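Local atomic coordinates of N-acetylmuramoyl-L-alanine amidase (Mycolicibacterium smegmatis, PDB entry 7AGM), a protein that probably cleaves the amide bond between N-acetylmuramic acid and L-alanine in bacterial peptidoglycan, acting as a zinc-dependent hydrolase. Residues T31-T36 / G170-Q175; T114-H119 / P189-L194; V120-P125 / G160-R165; K140-Q145 / R210-F215. All coordinates share one frame; numbering follows the deposited sequence. Where two conformers were deposited one is given.

Interaction 1. Residues T31-T36 / G170-Q175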
loop_
_atom_site.group_PDB
_atom_site.type_symbol
_atom_site.label_atom_id
_atom_site.label_comp_id
_atom_site.label_asym_id
_atom_site.label_seq_id
_atom_site.Cartn_x
_atom_site.Cartn_y
_atom_site.Cartn_z
ATOM N N THR A 31 -10.006 9.126 12.071
ATOM C CA THR A 31 -8.664 9.099 11.506
ATOM C C THR A 31 -7.640 8.463 12.429
ATOM O O THR A 31 -6.546 8.112 11.968
ATOM C CB THR A 31 -8.183 10.528 11.249
ATOM O OG1 THR A 31 -8.077 11.225 12.505
ATOM C CG2 THR A 31 -9.140 11.253 10.340
ATOM N N GLY A 32 -7.951 8.336 13.721
ATOM C CA GLY A 32 -6.997 7.860 14.698
ATOM C C GLY A 32 -6.246 8.952 15.425
ATOM O O GLY A 32 -5.517 8.653 16.382
ATOM N N ARG A 33 -6.404 10.207 15.014
ATOM C CA ARG A 33 -5.777 11.331 15.700
ATOM C C ARG A 33 -6.797 12.383 16.119
ATOM O O ARG A 33 -6.462 13.560 16.266
ATOM C CB ARG A 33 -4.646 11.934 14.869
ATOM C CG ARG A 33 -3.552 10.932 14.557
ATOM C CD ARG A 33 -2.402 11.582 13.818
ATOM N NE ARG A 33 -1.514 10.587 13.238
ATOM C CZ ARG A 33 -0.382 10.156 13.784
ATOM N NH1 ARG A 33 0.037 10.646 14.950
ATOM N NH2 ARG A 33 0.341 9.236 13.156
ATOM N N GLY A 34 -8.045 11.969 16.322
ATOM C CA GLY A 34 -9.067 12.839 16.868
ATOM C C GLY A 34 -9.961 13.508 15.848
ATOM O O GLY A 34 -10.899 14.213 16.242
ATOM N N GLY A 35 -9.703 13.321 14.556
ATOM C CA GLY A 35 -10.512 13.893 13.511
ATOM C C GLY A 35 -11.282 12.834 12.747
ATOM O O GLY A 35 -11.367 11.671 13.146
ATOM N N THR A 36 -11.872 13.266 11.637
ATOM C CA THR A 36 -12.553 12.353 10.732
ATOM C C THR A 36 -12.169 12.689 9.300
ATOM O O THR A 36 -11.613 13.755 9.014
ATOM C CB THR A 36 -14.084 12.394 10.884
ATOM O OG1 THR A 36 -14.577 13.665 10.441
ATOM C CG2 THR A 36 -14.495 12.173 12.327
ATOM N N GLY A 170 -5.540 4.495 7.694
ATOM C CA GLY A 170 -5.129 3.101 7.758
ATOM C C GLY A 170 -3.799 2.901 8.462
ATOM O O GLY A 170 -3.601 1.898 9.153
ATOM N N LEU A 171 -2.872 3.850 8.302
ATOM C CA LEU A 171 -1.601 3.810 9.020
ATOM C C LEU A 171 -1.769 4.215 10.479
ATOM O O LEU A 171 -1.240 3.548 11.379
ATOM C CB LEU A 171 -0.587 4.722 8.322
ATOM C CG LEU A 171 -0.112 4.223 6.947
ATOM C CD1 LEU A 171 0.759 5.282 6.293
ATOM C CD2 LEU A 171 0.636 2.904 7.028
ATOM N N ASN A 172 -2.529 5.280 10.742
ATOM C CA ASN A 172 -2.700 5.736 12.121
ATOM C C ASN A 172 -3.331 4.654 12.984
ATOM O O ASN A 172 -3.010 4.524 14.171
ATOM C CB ASN A 172 -3.604 6.965 12.162
ATOM C CG ASN A 172 -3.011 8.165 11.471
ATOM O OD1 ASN A 172 -1.798 8.264 11.290
ATOM N ND2 ASN A 172 -3.868 9.114 11.118
ATOM N N LEU A 173 -4.258 3.892 12.418
ATOM C CA LEU A 173 -5.050 2.968 13.217
ATOM C C LEU A 173 -4.433 1.579 13.324
ATOM O O LEU A 173 -4.915 0.768 14.126
ATOM C CB LEU A 173 -6.478 2.879 12.660
ATOM C CG LEU A 173 -7.325 4.153 12.771
ATOM C CD1 LEU A 173 -8.549 4.101 11.860
ATOM C CD2 LEU A 173 -7.737 4.388 14.224
ATOM N N ALA A 174 -3.383 1.291 12.553
ATOM C CA ALA A 174 -2.771 -0.033 12.600
ATOM C C ALA A 174 -2.065 -0.265 13.927
ATOM O O ALA A 174 -1.374 0.616 14.448
ATOM C CB ALA A 174 -1.762 -0.191 11.460
ATOM N N GLN A 175 -2.215 -1.481 14.449
ATOM C CA GLN A 175 -1.575 -1.909 15.687
ATOM C C GLN A 175 -0.522 -2.983 15.446
ATOM O O GLN A 175 -0.006 -3.565 16.410
ATOM C CB GLN A 175 -2.636 -2.375 16.690
ATOM C CG GLN A 175 -3.685 -1.303 16.995
ATOM C CD GLN A 175 -4.791 -1.807 17.896
ATOM O OE1 GLN A 175 -4.708 -2.907 18.440
ATOM N NE2 GLN A 175 -5.836 -1.006 18.057
#

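Interaction 2. Residues T114-H119 / P189-L194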
loop_
_atom_site.group_PDB
_atom_site.type_symbol
_atom_site.label_atom_id
_atom_site.label_comp_id
_atom_site.label_asym_id
_atom_site.label_seq_id
_atom_site.Cartn_x
_atom_site.Cartn_y
_atom_site.Cartn_z
ATOM N N THR A 114 5.693 15.773 -14.488
ATOM C CA THR A 114 7.117 15.534 -14.705
ATOM C C THR A 114 7.768 14.739 -13.579
ATOM O O THR A 114 8.923 14.326 -13.727
ATOM C CB THR A 114 7.877 16.856 -14.887
ATOM O OG1 THR A 114 7.687 17.686 -13.734
ATOM C CG2 THR A 114 7.388 17.595 -16.132
ATOM N N GLY A 115 7.073 14.521 -12.470
ATOM C CA GLY A 115 7.615 13.761 -11.356
ATOM C C GLY A 115 7.172 12.311 -11.439
ATOM O O GLY A 115 6.024 12.023 -11.768
ATOM N N ARG A 116 8.096 11.403 -11.142
ATOM C CA ARG A 116 7.793 9.981 -11.178
ATOM C C ARG A 116 8.479 9.288 -10.016
ATOM O O ARG A 116 9.311 9.872 -9.311
ATOM C CB ARG A 116 8.233 9.331 -12.495
ATOM C CG ARG A 116 9.735 9.072 -12.600
ATOM C CD ARG A 116 10.072 8.077 -13.709
ATOM N NE ARG A 116 9.485 6.767 -13.451
ATOM C CZ ARG A 116 10.079 5.601 -13.707
ATOM N NH1 ARG A 116 11.298 5.556 -14.229
ATOM N NH2 ARG A 116 9.446 4.471 -13.430
ATOM N N GLY A 117 8.113 8.031 -9.810
ATOM C CA GLY A 117 8.768 7.198 -8.822
ATOM C C GLY A 117 7.868 6.892 -7.636
ATOM O O GLY A 117 6.733 7.361 -7.531
ATOM N N PHE A 118 8.406 6.072 -6.735
ATOM C CA PHE A 118 7.653 5.530 -5.606
ATOM C C PHE A 118 7.900 6.324 -4.325
ATOM O O PHE A 118 8.936 6.975 -4.147
ATOM C CB PHE A 118 8.022 4.057 -5.358
ATOM C CG PHE A 118 9.376 3.872 -4.713
ATOM C CD1 PHE A 118 9.524 3.948 -3.327
ATOM C CD2 PHE A 118 10.506 3.644 -5.487
ATOM C CE1 PHE A 118 10.773 3.804 -2.735
ATOM C CE2 PHE A 118 11.760 3.496 -4.897
ATOM C CZ PHE A 118 11.887 3.576 -3.511
ATOM N N HIS A 119 6.947 6.233 -3.401
ATOM C CA HIS A 119 7.228 6.615 -2.024
ATOM C C HIS A 119 6.488 5.692 -1.066
ATOM O O HIS A 119 5.404 5.181 -1.374
ATOM C CB HIS A 119 7.075 8.135 -1.737
ATOM C CG HIS A 119 5.695 8.688 -1.930
ATOM N ND1 HIS A 119 5.073 8.749 -3.160
ATOM C CD2 HIS A 119 4.844 9.275 -1.053
ATOM C CE1 HIS A 119 3.885 9.313 -3.025
ATOM N NE2 HIS A 119 3.722 9.643 -1.755
ATOM N N PRO A 189 4.118 10.171 -17.609
ATOM C CA PRO A 189 4.074 9.250 -18.763
ATOM C C PRO A 189 4.752 7.906 -18.541
ATOM O O PRO A 189 4.273 6.893 -19.073
ATOM C CB PRO A 189 4.736 10.057 -19.889
ATOM C CG PRO A 189 4.488 11.483 -19.523
ATOM C CD PRO A 189 4.542 11.527 -17.998
ATOM N N VAL A 190 5.862 7.857 -17.797
ATOM C CA VAL A 190 6.536 6.579 -17.577
ATOM C C VAL A 190 5.735 5.713 -16.611
ATOM O O VAL A 190 5.418 4.550 -16.902
ATOM C CB VAL A 190 7.976 6.779 -17.071
ATOM C CG1 VAL A 190 8.644 5.428 -16.890
ATOM C CG2 VAL A 190 8.782 7.673 -18.013
ATOM N N ASP A 191 5.402 6.261 -15.438
ATOM C CA ASP A 191 4.701 5.460 -14.438
ATOM C C ASP A 191 3.343 5.000 -14.958
ATOM O O ASP A 191 2.952 3.845 -14.751
ATOM C CB ASP A 191 4.528 6.243 -13.129
ATOM C CG ASP A 191 5.830 6.436 -12.359
ATOM O OD1 ASP A 191 6.869 5.851 -12.721
ATOM O OD2 ASP A 191 5.785 7.179 -11.358
ATOM N N SER A 192 2.600 5.892 -15.622
ATOM C CA SER A 192 1.304 5.488 -16.158
ATOM C C SER A 192 1.441 4.362 -17.178
ATOM O O SER A 192 0.645 3.416 -17.164
ATOM C CB SER A 192 0.554 6.684 -16.744
ATOM O OG SER A 192 1.230 7.219 -17.858
ATOM N N ALA A 193 2.437 4.437 -18.070
ATOM C CA ALA A 193 2.635 3.353 -19.032
ATOM C C ALA A 193 2.962 2.042 -18.334
ATOM O O ALA A 193 2.451 0.985 -18.720
ATOM C CB ALA A 193 3.726 3.707 -20.039
ATOM N N LEU A 194 3.806 2.086 -17.298
ATOM C CA LEU A 194 4.090 0.877 -16.527
ATOM C C LEU A 194 2.825 0.332 -15.877
ATOM O O LEU A 194 2.562 -0.874 -15.916
ATOM C CB LEU A 194 5.132 1.174 -15.449
ATOM C CG LEU A 194 6.586 1.253 -15.898
ATOM C CD1 LEU A 194 7.439 1.841 -14.766
ATOM C CD2 LEU A 194 7.116 -0.119 -16.313
#

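Interaction 3. Residues V120-P125 / G160-R165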
loop_
_atom_site.group_PDB
_atom_site.type_symbol
_atom_site.label_atom_id
_atom_site.label_comp_id
_atom_site.label_asym_id
_atom_site.label_seq_id
_atom_site.Cartn_x
_atom_site.Cartn_y
_atom_site.Cartn_z
ATOM N N VAL A 120 7.123 5.444 0.081
ATOM C CA VAL A 120 6.621 4.531 1.103
ATOM C C VAL A 120 6.217 5.367 2.305
ATOM O O VAL A 120 7.058 6.052 2.904
ATOM C CB VAL A 120 7.654 3.463 1.496
ATOM C CG1 VAL A 120 7.074 2.527 2.571
ATOM C CG2 VAL A 120 8.097 2.664 0.268
ATOM N N LEU A 121 4.933 5.314 2.649
ATOM C CA LEU A 121 4.372 6.081 3.753
ATOM C C LEU A 121 4.318 5.232 5.014
ATOM O O LEU A 121 4.030 4.031 4.965
ATOM C CB LEU A 121 2.954 6.554 3.430
ATOM C CG LEU A 121 2.730 7.615 2.345
ATOM C CD1 LEU A 121 3.146 7.155 0.940
ATOM C CD2 LEU A 121 1.269 8.043 2.363
ATOM N N TYR A 122 4.568 5.872 6.153
ATOM C CA TYR A 122 4.433 5.200 7.435
ATOM C C TYR A 122 3.948 6.204 8.470
ATOM O O TYR A 122 4.199 7.407 8.358
ATOM C CB TYR A 122 5.741 4.525 7.866
ATOM C CG TYR A 122 6.917 5.464 8.021
ATOM C CD1 TYR A 122 7.669 5.864 6.921
ATOM C CD2 TYR A 122 7.288 5.946 9.282
ATOM C CE1 TYR A 122 8.753 6.725 7.073
ATOM C CE2 TYR A 122 8.362 6.791 9.442
ATOM C CZ TYR A 122 9.093 7.184 8.341
ATOM O OH TYR A 122 10.158 8.035 8.547
ATOM N N SER A 123 3.247 5.696 9.480
ATOM C CA SER A 123 2.656 6.557 10.496
ATOM C C SER A 123 3.729 7.275 11.301
ATOM O O SER A 123 4.624 6.648 11.875
ATOM C CB SER A 123 1.784 5.734 11.442
ATOM O OG SER A 123 1.175 6.593 12.395
ATOM N N SER A 124 3.613 8.590 11.358
ATOM C CA SER A 124 4.518 9.411 12.148
ATOM C C SER A 124 3.820 10.723 12.480
ATOM O O SER A 124 3.214 11.335 11.597
ATOM C CB SER A 124 5.808 9.672 11.374
ATOM O OG SER A 124 6.711 10.446 12.148
ATOM N N PRO A 125 3.866 11.189 13.742
ATOM C CA PRO A 125 4.474 10.543 14.910
ATOM C C PRO A 125 3.770 9.241 15.274
ATOM O O PRO A 125 2.566 9.096 15.051
ATOM C CB PRO A 125 4.253 11.570 16.036
ATOM C CG PRO A 125 4.015 12.856 15.352
ATOM C CD PRO A 125 3.325 12.518 14.073
ATOM N N GLY A 160 14.045 10.423 -0.462
ATOM C CA GLY A 160 14.615 9.141 -0.830
ATOM C C GLY A 160 13.604 8.025 -0.949
ATOM O O GLY A 160 13.971 6.849 -0.867
ATOM N N GLY A 161 12.331 8.355 -1.136
ATOM C CA GLY A 161 11.298 7.348 -1.212
ATOM C C GLY A 161 10.627 7.019 0.103
ATOM O O GLY A 161 9.802 6.103 0.136
ATOM N N LEU A 162 10.973 7.713 1.192
ATOM C CA LEU A 162 10.324 7.565 2.489
ATOM C C LEU A 162 9.486 8.804 2.778
ATOM O O LEU A 162 9.886 9.926 2.448
ATOM C CB LEU A 162 11.363 7.387 3.603
ATOM C CG LEU A 162 12.070 6.032 3.631
ATOM C CD1 LEU A 162 13.196 6.055 4.660
ATOM C CD2 LEU A 162 11.073 4.908 3.930
ATOM N N ASN A 163 8.335 8.609 3.413
ATOM C CA ASN A 163 7.353 9.682 3.583
ATOM C C ASN A 163 6.608 9.469 4.898
ATOM O O ASN A 163 5.529 8.864 4.938
ATOM C CB ASN A 163 6.399 9.704 2.386
ATOM C CG ASN A 163 5.483 10.917 2.352
ATOM O OD1 ASN A 163 4.353 10.820 1.868
ATOM N ND2 ASN A 163 5.966 12.062 2.833
ATOM N N PRO A 164 7.171 9.941 6.014
ATOM C CA PRO A 164 6.419 9.914 7.276
ATOM C C PRO A 164 5.170 10.773 7.165
ATOM O O PRO A 164 5.212 11.902 6.666
ATOM C CB PRO A 164 7.413 10.488 8.300
ATOM C CG PRO A 164 8.403 11.278 7.475
ATOM C CD PRO A 164 8.500 10.557 6.164
ATOM N N ARG A 165 4.041 10.227 7.624
ATOM C CA ARG A 165 2.751 10.877 7.437
ATOM C C ARG A 165 1.861 10.657 8.647
ATOM O O ARG A 165 1.885 9.590 9.263
ATOM C CB ARG A 165 2.039 10.312 6.204
ATOM C CG ARG A 165 2.739 10.616 4.888
ATOM C CD ARG A 165 2.479 12.051 4.459
ATOM N NE ARG A 165 1.116 12.204 3.978
ATOM C CZ ARG A 165 0.751 12.018 2.711
ATOM N NH1 ARG A 165 1.659 11.673 1.803
ATOM N NH2 ARG A 165 -0.518 12.172 2.355
#

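Interaction 4. Residues K140-Q145 / R210-F215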
loop_
_atom_site.group_PDB
_atom_site.type_symbol
_atom_site.label_atom_id
_atom_site.label_comp_id
_atom_site.label_asym_id
_atom_site.label_seq_id
_atom_site.Cartn_x
_atom_site.Cartn_y
_atom_site.Cartn_z
ATOM N N LYS A 140 11.780 1.122 5.673
ATOM C CA LYS A 140 13.125 1.180 5.112
ATOM C C LYS A 140 13.417 -0.035 4.237
ATOM O O LYS A 140 13.981 0.107 3.146
ATOM C CB LYS A 140 14.152 1.315 6.236
ATOM C CG LYS A 140 13.995 2.584 7.062
ATOM C CD LYS A 140 15.079 2.704 8.123
ATOM C CE LYS A 140 14.931 3.996 8.910
ATOM N NZ LYS A 140 16.006 4.162 9.925
ATOM N N VAL A 141 13.046 -1.237 4.695
ATOM C CA VAL A 141 13.269 -2.432 3.884
ATOM C C VAL A 141 12.491 -2.335 2.575
ATOM O O VAL A 141 13.006 -2.659 1.492
ATOM C CB VAL A 141 12.876 -3.694 4.677
ATOM C CG1 VAL A 141 12.975 -4.928 3.791
ATOM C CG2 VAL A 141 13.735 -3.856 5.941
ATOM N N MET A 142 11.239 -1.883 2.653
ATOM C CA MET A 142 10.415 -1.757 1.453
ATOM C C MET A 142 11.004 -0.733 0.488
ATOM O O MET A 142 11.130 -0.991 -0.717
ATOM C CB MET A 142 8.995 -1.365 1.849
ATOM C CG MET A 142 8.046 -1.218 0.661
ATOM S SD MET A 142 7.714 -2.767 -0.205
ATOM C CE MET A 142 6.585 -3.556 0.941
ATOM N N ARG A 143 11.385 0.439 1.008
ATOM C CA ARG A 143 12.042 1.457 0.186
ATOM C C ARG A 143 13.295 0.906 -0.491
ATOM O O ARG A 143 13.517 1.122 -1.695
ATOM C CB ARG A 143 12.404 2.642 1.075
ATOM C CG ARG A 143 13.034 3.816 0.344
ATOM C CD ARG A 143 14.361 4.212 0.967
ATOM N NE ARG A 143 15.450 3.386 0.463
ATOM C CZ ARG A 143 16.147 3.658 -0.643
ATOM N NH1 ARG A 143 15.873 4.742 -1.364
ATOM N NH2 ARG A 143 17.122 2.844 -1.027
ATOM N N ASP A 144 14.113 0.161 0.262
ATOM C CA ASP A 144 15.351 -0.375 -0.293
ATOM C C ASP A 144 15.071 -1.370 -1.415
ATOM O O ASP A 144 15.775 -1.386 -2.432
ATOM C CB ASP A 144 16.191 -1.024 0.810
ATOM C CG ASP A 144 16.898 -0.011 1.691
ATOM O OD1 ASP A 144 16.861 1.199 1.386
ATOM O OD2 ASP A 144 17.491 -0.437 2.702
ATOM N N GLN A 145 14.038 -2.202 -1.260
ATOM C CA GLN A 145 13.773 -3.216 -2.275
ATOM C C GLN A 145 13.128 -2.625 -3.522
ATOM O O GLN A 145 13.404 -3.090 -4.632
ATOM C CB GLN A 145 12.945 -4.373 -1.703
ATOM C CG GLN A 145 13.730 -5.261 -0.760
ATOM C CD GLN A 145 15.048 -5.711 -1.372
ATOM O OE1 GLN A 145 15.069 -6.292 -2.462
ATOM N NE2 GLN A 145 16.156 -5.438 -0.680
ATOM N N ARG A 210 9.579 -8.587 -2.602
ATOM C CA ARG A 210 10.917 -8.600 -2.011
ATOM C C ARG A 210 10.954 -7.785 -0.725
ATOM O O ARG A 210 11.584 -8.191 0.260
ATOM C CB ARG A 210 11.948 -8.068 -3.006
ATOM C CG ARG A 210 12.220 -8.999 -4.175
ATOM C CD ARG A 210 13.156 -8.360 -5.192
ATOM N NE ARG A 210 14.494 -8.143 -4.648
ATOM C CZ ARG A 210 15.476 -7.515 -5.290
ATOM N NH1 ARG A 210 15.275 -7.031 -6.510
ATOM N NH2 ARG A 210 16.661 -7.368 -4.711
ATOM N N GLY A 211 10.288 -6.628 -0.716
ATOM C CA GLY A 211 10.185 -5.851 0.513
ATOM C C GLY A 211 9.487 -6.606 1.631
ATOM O O GLY A 211 9.933 -6.592 2.784
ATOM N N ILE A 212 8.360 -7.250 1.314
ATOM C CA ILE A 212 7.610 -8.002 2.320
ATOM C C ILE A 212 8.438 -9.163 2.849
ATOM O O ILE A 212 8.567 -9.350 4.067
ATOM C CB ILE A 212 6.261 -8.482 1.750
ATOM C CG1 ILE A 212 5.389 -7.277 1.400
ATOM C CG2 ILE A 212 5.568 -9.426 2.743
ATOM C CD1 ILE A 212 4.076 -7.669 0.708
ATOM N N ALA A 213 9.010 -9.962 1.942
ATOM C CA ALA A 213 9.777 -11.135 2.354
ATOM C C ALA A 213 11.003 -10.735 3.164
ATOM O O ALA A 213 11.339 -11.394 4.160
ATOM C CB ALA A 213 10.183 -11.954 1.130
ATOM N N GLY A 214 11.678 -9.656 2.759
ATOM C CA GLY A 214 12.835 -9.194 3.509
ATOM C C GLY A 214 12.469 -8.756 4.914
ATOM O O GLY A 214 13.180 -9.068 5.878
ATOM N N PHE A 215 11.348 -8.047 5.055
ATOM C CA PHE A 215 10.906 -7.634 6.382
ATOM C C PHE A 215 10.486 -8.835 7.225
ATOM O O PHE A 215 10.863 -8.939 8.397
ATOM C CB PHE A 215 9.767 -6.615 6.288
ATOM C CG PHE A 215 9.197 -6.236 7.634
ATOM C CD1 PHE A 215 9.951 -5.497 8.536
ATOM C CD2 PHE A 215 7.916 -6.632 8.002
ATOM C CE1 PHE A 215 9.437 -5.148 9.783
ATOM C CE2 PHE A 215 7.393 -6.281 9.243
ATOM C CZ PHE A 215 8.163 -5.539 10.138
#

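Interaction 1. Residues T31-T36 / G170-Q175
Asn172 holds its CG anti to the carbonyl carbon (chi1 -65°), which sends its amide from helix 169-173 toward the loop 31-36, and Arg33 answers with a chain extended from CG to NE. The two side chains cross at about a right angle, their guanidinium and amide planes 87° apart. On the amide's donor side, Asn172 ND2 gives a hydrogen bond of 3.0 Å to Thr31 O; the oxygen lies in the amide plane, although the nitrogen stands above the plane of the Thr31 carbonyl. On the acceptor side, Asn172 OD1 receives Arg33 NH2 at 3.0 Å from above its own carbonyl plane, and Arg33 NE adds a weak bond. Asparagine suits this place because one short amide can satisfy a backbone carbonyl and a cationic side chain together. Gly32, at a positive phi of 94°, leaves its CA bare enough for Leu173 CD2 to rest against it at 3.6 Å. Thr31 shapes the loop of this small beta hairpin from within, its OG1 accepting from Arg33 N at 3.2 Å in an ST turn. Beyond the segments, Ser166 O also receives Asn172 ND2, and Arg33 NH2 also bonds Pro125 O. The grip is therefore largely polar, and as Arg33 meets neutral amide and carbonyl oxygens, its charge is probably stabilised here by dipoles and not by an opposite charge.

Interaction 2. Residues T114-H119 / P189-L194
Arg116, Asp191 and Val190 carry this contact, with the arginine reaching from the loop 114-119 to the start of helix 189-196. Its guanidinium meets the carboxylate side-on: NE and NH2 both bond to the single oxygen Asp191 OD1, the NE contact measuring 2.9 Å in a salt bridge. That oxygen lies in the guanidinium plane, yet the guanidinium and carboxylate planes are turned 64° apart; Arg116 NE meets it from above the carboxylate, whereas NH2 comes nearly along the C-O axis. A bend at chi3 (-63°) folds the arginine chain back and lays its flat end against the helix. The second oxygen is left for main chain, Asp191 OD2 taking Gly117 N at 2.9 Å through its syn lone pair in a nearly straight bond, and Asn185 N as well. In the alpha/beta fold of this amidase, the contact ties the connection between strands 102-109 and 119-123 to the helix that follows strand 178-185. A buried carboxylate suits this junction, as its two oxygens can serve an arginine and two backbone amides at once. Val190 supplies the apolar side: its CG1 sits over the centre of one guanidinium face, 3.5 Å from Arg116 CZ. Leu194 CD1 approaches obliquely, 3.6 Å from Arg116 NH2, while Pro152 also touches the arginine.

Interaction 3. Residues V120-P125 / G160-R165
The Tyr122 ring has Pro164 over one face, the proline CA lying 4.0 Å from the ring centroid in a CH-pi contact only 15° off the normal. Across the sheet from this pair, the Arg165 guanidinium takes Leu121 CD2 over one face, 3.7 Å from NH1, and presents an edge to Asn163. There Arg165 NH1 bonds Asn163 OD1 at 2.8 Å, with each partner in the plane of the other's group. Bends at chi2 and chi3 curl the arginine back along its own strand to make this bond, and Asp167 takes NE in a salt bridge. Tyr122 stands with CG between the backbone N and the carbonyl carbon (chi1 60°), which lays the ring alongside the neighbouring proline. Proline suits this place: its compact, rigid ring presents CA and CB hydrogens to the tyrosine, and Pro164 CB also touches Ser124 CB at 3.6 Å.

Between these two groups runs a parallel ladder. Val120 N bonds Gly161 O at 2.8 Å, Arg165 N bonds Tyr122 O at 2.9 Å, and Ser124 N returns to Arg165 O; weaker bonds lie between. Gly161 can adopt the positive phi with which the chain enters strand 162-165.

The two strands are joined through helix 134-148 in a beta-alpha-beta crossover. That helix packs on the face of Val120 and Leu162, with Met142 and Leu146 against the valine. Strand 162-165 forms one border of the sheet, while strand 119-123 bonds on its other side to the antiparallel strand 178-185, where Leu121 pairs with Leu180 and its side chain also meets Leu171 of helix 169-173.

Interaction 4. Residues K140-Q145 / R210-F215
Helices 140-145 and 210-215 run in roughly opposing directions, 139° between their axes, and approach to 8.1 Å, close enough to bring Met142 CA within 4.2 Å of Gly211 CA. Glycine makes such intimacy possible: with no side chain at Gly211, the residues of the facing helix settle directly on its backbone. Gln145 CB lies 3.6 Å from Gly211 N, and Val141 CG1 lies equally near Gly211 O. The same methyl extends along the groove to Phe215 N and past Gly214, whose bare CA helps keep this surface low. A short apolar valine fits here, its CG1, anti to the backbone N, reaching the facing backbone without needing more room.

Met142 makes the deeper contact. Bent at both chi2 and chi3, its chain passes SD over Gly211 CA at 4.0 Å and sets CE beside Ile212 CG1 at 3.9 Å; a flexible thioether can follow this curved path in a buried seam. At the outer end, Gln145 and Arg210 cross at about a right angle. Gln145 OE1 lies over one face of the guanidinium, 3.1 Å from Arg210 CZ, but the angles to NE and NH2 are too poor for hydrogen bonds. The attraction there is probably electrostatic, an amide oxygen set against a cationic plane.

Around this pair, Ile212 carries helix 198-219 onto Val63 and Leu67 of helix 52-69, and Phe215 stacks its ring on Phe138, earlier in helix 134-148. Helix 134-148 thus packs on strand 119-123 of the sheet on one side and meets helix 198-219 on another.

In the fold
Interaction 3 is the hub. Its strand pair meets interaction 1 where Leu171 O lies 3.7 Å from Ser123 CB, joining helix 169-173 to the end of strand 119-123. It meets interaction 4 where Arg143 NH1 lies 2.9 Å from Gly160 O, and interaction 2 where His119 CD2 packs against Asn163 OD1. Interactions 2 and 4 touch through Phe118 and Arg143, and their helices 189-196 and 198-219 are consecutive. Interactions 1 and 2 stand on opposite sides of the chain's centre, their own centres about 28 Å apart. The zinc, bound by His17, Glu52 and His107, is about 9 Å from the Leu121 side chain and about 13 Å from that of Asp191.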